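Local coordinates for YjbQ family protein (PDB 1VPH) that is of unknown function, a trimeric member of the UPF0047 (YjbQ) family that binds a potassium ion in this crystal, at residues 40-54 with 137-149. Residues are numbered along the deposited sequence; the frame is centred on the assembly and turned at random.
Sequences IVEKSGIKNGICLIF and RSERHITVEILGE. With PO4 (phosphate ion), chain L.
Ile146 lies under the last turn of helix 34-44, where Ile40, Val41 and Ser44 cover it. Its CD1 meets Ile40 CG2 at 3.5 Å, the two side chains crossing obliquely, while its CG1 runs at about a right angle to Val41. Two residues earlier, on the same face of the strand, Val144 approaches Ile40 tip to tip, CG1 being 3.7 Å from Ile40 CG2 and also against the sulfur of Cys51. A chi1 of -65° sets Ile40 CG1 anti to the carbonyl carbon and leaves CG2 anti to the backbone N, where it meets both strand residues. Branched aliphatic side chains suit this interface because each offers two arms to fill the layer between helix and sheet.

Ser44 OG donates to Val41 O and accepts from Ile46 N, an ST turn where the chain leaves the helix, and Gly45 follows with positive phi. Ile46 then slides past Ile146 in the opposite direction, CD1 to CG2 3.8 Å.

Strands 49-54 and 139-148 pair antiparallel through the hydrogen-bonded pairs Ile50-Leu147, Leu52-Glu145 and Phe54-Thr143. On the face bearing these side chains, Leu147 packs on Leu147 of both other subunits and Phe54 meets Phe113 of a neighbouring subunit. Gly49 and Gly148 form a non-hydrogen-bonded pair with CA atoms 4.0 Å apart, a closeness that glycine permits.

A classic beta bulge ends the pairing: Lys47 N (2.7 Å) and Asn48 N (3.0 Å) both donate to Glu149 O. Asn48 ND2 reaches the anti lone pair of Glu149 OE2 at 3.1 Å, amide and carboxylate planes 65° apart, while its OD1 accepts from Glu117 N.

At the far end of strand 137-148, beyond the contact with 40-54, Arg140 and Arg137 hold a phosphate, probably from the crystallisation liquor, together with His57, Ser58 and Thr59. The chemistry thus divides: an apolar helix-sheet seam, a C-terminus fixed by polar bonds, and a basic corner that can hold an anion, its role unknown.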
loop_
_atom_site.group_PDB
_atom_site.type_symbol
_atom_site.label_atom_id
_atom_site.label_comp_id
_atom_site.label_asym_id
_atom_site.label_seq_id
_atom_site.Cartn_x
_atom_site.Cartn_y
_atom_site.Cartn_z
ATOM N N ILE C 40 -12.414 15.099 -9.070
ATOM C CA ILE C 40 -13.375 14.036 -8.842
ATOM C C ILE C 40 -13.800 14.016 -7.360
ATOM O O ILE C 40 -14.984 13.867 -7.046
ATOM C CB ILE C 40 -12.774 12.699 -9.301
ATOM C CG1 ILE C 40 -12.538 12.702 -10.825
ATOM C CG2 ILE C 40 -13.677 11.528 -8.873
ATOM C CD1 ILE C 40 -11.535 11.636 -11.303
ATOM N N VAL C 41 -12.845 14.198 -6.457
ATOM C CA VAL C 41 -13.214 14.378 -5.040
ATOM C C VAL C 41 -14.205 15.520 -4.882
ATOM O O VAL C 41 -15.234 15.347 -4.206
ATOM C CB VAL C 41 -12.009 14.580 -4.126
ATOM C CG1 VAL C 41 -12.494 14.817 -2.691
ATOM C CG2 VAL C 41 -11.112 13.389 -4.233
ATOM N N GLU C 42 -13.933 16.666 -5.525
ATOM C CA GLU C 42 -14.846 17.804 -5.459
ATOM C C GLU C 42 -16.216 17.474 -6.056
ATOM O O GLU C 42 -17.242 17.773 -5.435
ATOM C CB GLU C 42 -14.205 19.081 -6.029
ATOM C CG GLU C 42 -13.083 19.530 -5.075
ATOM C CD GLU C 42 -12.285 20.756 -5.509
ATOM O OE1 GLU C 42 -12.889 21.693 -6.067
ATOM O OE2 GLU C 42 -11.051 20.781 -5.249
ATOM N N LYS C 43 -16.225 16.800 -7.201
ATOM C CA LYS C 43 -17.449 16.408 -7.913
ATOM C C LYS C 43 -18.325 15.467 -7.098
ATOM O O LYS C 43 -19.541 15.504 -7.205
ATOM C CB LYS C 43 -17.033 15.690 -9.206
ATOM C CG LYS C 43 -17.995 15.757 -10.358
ATOM N N SER C 44 -17.705 14.619 -6.285
ATOM C CA SER C 44 -18.408 13.606 -5.502
ATOM C C SER C 44 -19.416 14.210 -4.545
ATOM O O SER C 44 -20.387 13.542 -4.171
ATOM C CB SER C 44 -17.393 12.734 -4.713
ATOM O OG SER C 44 -16.869 13.442 -3.595
ATOM N N GLY C 45 -19.112 15.409 -4.054
ATOM C CA GLY C 45 -19.883 16.031 -2.985
ATOM C C GLY C 45 -19.680 15.430 -1.597
ATOM O O GLY C 45 -20.272 15.897 -0.623
ATOM N N ILE C 46 -18.839 14.401 -1.492
ATOM C CA ILE C 46 -18.564 13.740 -0.211
ATOM C C ILE C 46 -17.593 14.668 0.536
ATOM O O ILE C 46 -16.655 15.195 -0.073
ATOM C CB ILE C 46 -18.030 12.281 -0.442
ATOM C CG1 ILE C 46 -19.144 11.397 -1.026
ATOM C CG2 ILE C 46 -17.537 11.641 0.867
ATOM C CD1 ILE C 46 -18.723 10.054 -1.501
ATOM N N LYS C 47 -17.838 14.891 1.820
ATOM C CA LYS C 47 -17.000 15.786 2.637
ATOM C C LYS C 47 -15.956 15.033 3.446
ATOM O O LYS C 47 -14.875 15.536 3.666
ATOM C CB LYS C 47 -17.867 16.651 3.560
ATOM C CG LYS C 47 -18.921 17.448 2.820
ATOM C CD LYS C 47 -18.379 18.386 1.738
ATOM C CE LYS C 47 -19.519 19.234 1.094
ATOM N NZ LYS C 47 -18.978 20.055 0.012
ATOM N N ASN C 48 -16.333 13.875 3.977
ATOM C CA ASN C 48 -15.483 13.146 4.914
ATOM C C ASN C 48 -15.504 11.686 4.563
ATOM O O ASN C 48 -16.550 11.060 4.534
ATOM C CB ASN C 48 -16.013 13.354 6.322
ATOM C CG ASN C 48 -16.024 14.782 6.697
ATOM O OD1 ASN C 48 -15.006 15.472 6.503
ATOM N ND2 ASN C 48 -17.194 15.288 7.167
ATOM N N GLY C 49 -14.331 11.137 4.236
ATOM C CA GLY C 49 -14.276 9.763 3.825
ATOM C C GLY C 49 -12.890 9.414 3.343
ATOM O O GLY C 49 -11.888 9.930 3.881
ATOM N N ILE C 50 -12.843 8.552 2.344
ATOM C CA ILE C 50 -11.596 8.126 1.774
ATOM C C ILE C 50 -11.655 8.223 0.262
ATOM O O ILE C 50 -12.732 8.235 -0.342
ATOM C CB ILE C 50 -11.189 6.689 2.195
ATOM C CG1 ILE C 50 -12.263 5.677 1.825
ATOM C CG2 ILE C 50 -10.944 6.627 3.713
ATOM C CD1 ILE C 50 -11.785 4.247 1.849
ATOM N N CYS C 51 -10.478 8.332 -0.348
ATOM C CA CYS C 51 -10.386 8.339 -1.790
ATOM C C CYS C 51 -9.387 7.214 -2.144
ATOM O O CYS C 51 -8.200 7.274 -1.739
ATOM C CB CYS C 51 -9.922 9.674 -2.289
ATOM S SG CYS C 51 -9.533 9.702 -4.049
ATOM N N LEU C 52 -9.898 6.205 -2.844
ATOM C CA LEU C 52 -9.144 5.124 -3.418
ATOM C C LEU C 52 -8.793 5.440 -4.868
ATOM O O LEU C 52 -9.661 5.704 -5.681
ATOM C CB LEU C 52 -9.983 3.823 -3.392
ATOM C CG LEU C 52 -9.389 2.563 -4.033
ATOM C CD1 LEU C 52 -8.083 2.096 -3.318
ATOM C CD2 LEU C 52 -10.372 1.379 -4.096
ATOM N N ILE C 53 -7.502 5.381 -5.191
ATOM C CA ILE C 53 -7.017 5.563 -6.546
ATOM C C ILE C 53 -6.340 4.259 -6.948
ATOM O O ILE C 53 -5.334 3.870 -6.329
ATOM C CB ILE C 53 -5.962 6.700 -6.579
ATOM C CG1 ILE C 53 -6.541 7.992 -6.004
ATOM C CG2 ILE C 53 -5.435 6.901 -7.995
ATOM C CD1 ILE C 53 -5.997 8.355 -4.653
ATOM N N PHE C 54 -6.884 3.594 -7.954
ATOM C CA PHE C 54 -6.631 2.157 -8.231
ATOM C C PHE C 54 -6.458 1.922 -9.729
ATOM O O PHE C 54 -7.230 2.449 -10.528
ATOM C CB PHE C 54 -7.772 1.322 -7.660
ATOM C CG PHE C 54 -7.693 -0.156 -7.976
ATOM C CD1 PHE C 54 -7.019 -1.055 -7.140
ATOM C CD2 PHE C 54 -8.290 -0.668 -9.120
ATOM C CE1 PHE C 54 -6.955 -2.402 -7.477
ATOM C CE2 PHE C 54 -8.204 -2.041 -9.442
ATOM C CZ PHE C 54 -7.556 -2.887 -8.603
ATOM N N ARG C 137 1.347 2.537 -23.809
ATOM C CA ARG C 137 0.040 1.890 -23.755
ATOM C C ARG C 137 -0.945 2.964 -24.125
ATOM O O ARG C 137 -0.801 4.086 -23.632
ATOM C CB ARG C 137 -0.276 1.447 -22.331
ATOM C CG ARG C 137 0.585 0.304 -21.783
ATOM C CD ARG C 137 0.621 -0.891 -22.650
ATOM N NE ARG C 137 1.187 -2.021 -21.931
ATOM C CZ ARG C 137 0.476 -2.894 -21.219
ATOM N NH1 ARG C 137 -0.842 -2.807 -21.134
ATOM N NH2 ARG C 137 1.095 -3.869 -20.585
ATOM N N SER C 138 -1.934 2.609 -24.956
ATOM C CA SER C 138 -2.945 3.559 -25.428
ATOM C C SER C 138 -3.960 3.915 -24.355
ATOM O O SER C 138 -4.452 5.031 -24.335
ATOM C CB SER C 138 -3.665 3.033 -26.688
ATOM N N GLU C 139 -4.282 2.969 -23.477
ATOM C CA GLU C 139 -5.302 3.203 -22.460
ATOM C C GLU C 139 -4.924 2.554 -21.131
ATOM O O GLU C 139 -5.104 1.349 -20.906
ATOM C CB GLU C 139 -6.706 2.757 -22.941
ATOM C CG GLU C 139 -7.835 2.958 -21.905
ATOM C CD GLU C 139 -9.229 2.504 -22.363
ATOM O OE1 GLU C 139 -9.417 2.015 -23.506
ATOM O OE2 GLU C 139 -10.152 2.668 -21.540
ATOM N N ARG C 140 -4.383 3.378 -20.259
ATOM C CA ARG C 140 -4.289 3.016 -18.834
ATOM C C ARG C 140 -5.494 3.602 -18.143
ATOM O O ARG C 140 -5.781 4.794 -18.320
ATOM C CB ARG C 140 -3.032 3.577 -18.211
ATOM C CG ARG C 140 -1.746 2.976 -18.731
ATOM C CD ARG C 140 -1.766 1.473 -18.602
ATOM N NE ARG C 140 -0.410 0.910 -18.548
ATOM C CZ ARG C 140 -0.156 -0.372 -18.354
ATOM N NH1 ARG C 140 -1.156 -1.210 -18.195
ATOM N NH2 ARG C 140 1.130 -0.803 -18.291
ATOM N N HIS C 141 -6.219 2.750 -17.428
ATOM C CA HIS C 141 -7.442 3.119 -16.756
ATOM C C HIS C 141 -7.169 3.179 -15.246
ATOM O O HIS C 141 -6.772 2.205 -14.624
ATOM C CB HIS C 141 -8.518 2.124 -17.044
ATOM C CG HIS C 141 -9.807 2.419 -16.341
ATOM N ND1 HIS C 141 -10.768 1.457 -16.131
ATOM C CD2 HIS C 141 -10.278 3.551 -15.770
ATOM C CE1 HIS C 141 -11.779 1.984 -15.461
ATOM N NE2 HIS C 141 -11.506 3.252 -15.227
ATOM N N ILE C 142 -7.402 4.357 -14.677
ATOM C CA ILE C 142 -7.340 4.557 -13.240
ATOM C C ILE C 142 -8.775 4.759 -12.709
ATOM O O ILE C 142 -9.512 5.621 -13.199
ATOM C CB ILE C 142 -6.546 5.825 -12.891
ATOM C CG1 ILE C 142 -5.100 5.770 -13.447
ATOM C CG2 ILE C 142 -6.461 6.030 -11.372
ATOM C CD1 ILE C 142 -4.683 6.998 -14.197
ATOM N N THR C 143 -9.162 3.955 -11.734
ATOM C CA THR C 143 -10.429 4.146 -11.045
ATOM C C THR C 143 -10.217 5.051 -9.880
ATOM O O THR C 143 -9.261 4.865 -9.110
ATOM C CB THR C 143 -10.928 2.786 -10.503
ATOM O OG1 THR C 143 -11.114 1.929 -11.636
ATOM C CG2 THR C 143 -12.229 2.924 -9.736
ATOM N N VAL C 144 -11.137 6.001 -9.705
ATOM C CA VAL C 144 -11.113 6.863 -8.548
ATOM C C VAL C 144 -12.417 6.620 -7.835
ATOM O O VAL C 144 -13.450 6.864 -8.384
ATOM C CB VAL C 144 -10.966 8.335 -8.926
ATOM C CG1 VAL C 144 -10.938 9.247 -7.709
ATOM C CG2 VAL C 144 -9.687 8.560 -9.810
ATOM N N GLU C 145 -12.337 6.182 -6.591
ATOM C CA GLU C 145 -13.546 5.937 -5.805
ATOM C C GLU C 145 -13.521 6.774 -4.533
ATOM O O GLU C 145 -12.551 6.730 -3.781
ATOM C CB GLU C 145 -13.606 4.465 -5.483
ATOM C CG GLU C 145 -14.904 4.032 -4.826
ATOM C CD GLU C 145 -14.904 2.551 -4.416
ATOM O OE1 GLU C 145 -13.950 1.798 -4.754
ATOM O OE2 GLU C 145 -15.894 2.116 -3.779
ATOM N N ILE C 146 -14.581 7.536 -4.291
ATOM C CA ILE C 146 -14.724 8.272 -3.046
ATOM C C ILE C 146 -15.823 7.581 -2.235
ATOM O O ILE C 146 -16.861 7.233 -2.752
ATOM C CB ILE C 146 -15.039 9.779 -3.247
ATOM C CG1 ILE C 146 -13.935 10.441 -4.116
ATOM C CG2 ILE C 146 -14.983 10.475 -1.926
ATOM C CD1 ILE C 146 -14.217 10.427 -5.542
ATOM N N LEU C 147 -15.554 7.367 -0.959
ATOM C CA LEU C 147 -16.512 6.674 -0.085
ATOM C C LEU C 147 -16.580 7.434 1.229
ATOM O O LEU C 147 -15.540 7.769 1.770
ATOM C CB LEU C 147 -16.040 5.235 0.064
ATOM C CG LEU C 147 -16.901 4.109 0.651
ATOM C CD1 LEU C 147 -16.717 2.840 -0.110
ATOM C CD2 LEU C 147 -16.539 3.865 2.121
ATOM N N GLY C 148 -17.784 7.773 1.709
ATOM C CA GLY C 148 -17.932 8.568 2.921
ATOM C C GLY C 148 -19.270 9.269 3.015
ATOM O O GLY C 148 -20.248 8.786 2.448
ATOM N N GLU C 149 -19.296 10.399 3.721
ATOM C CA GLU C 149 -20.527 11.227 3.949
ATOM C C GLU C 149 -20.272 12.613 3.328
ATOM O O GLU C 149 -19.180 13.183 3.479
ATOM C CB GLU C 149 -20.827 11.375 5.490
ATOM C CG GLU C 149 -19.831 12.352 6.250
ATOM C CD GLU C 149 -19.929 12.399 7.814
ATOM O OE1 GLU C 149 -20.808 11.681 8.365
ATOM O OE2 GLU C 149 -19.126 13.181 8.468
ATOM O OXT GLU C 149 -21.121 13.257 2.686
HETATM P P PO4 L . -1.773 -4.944 -17.761
HETATM O O1 PO4 L . -1.182 -5.311 -19.061
HETATM O O2 PO4 L . -2.052 -6.179 -16.905
HETATM O O3 PO4 L . -3.147 -4.334 -17.943
HETATM O O4 PO4 L . -1.004 -3.837 -17.085
HETATM O O HOH W 1 -21.613 15.521 1.608
#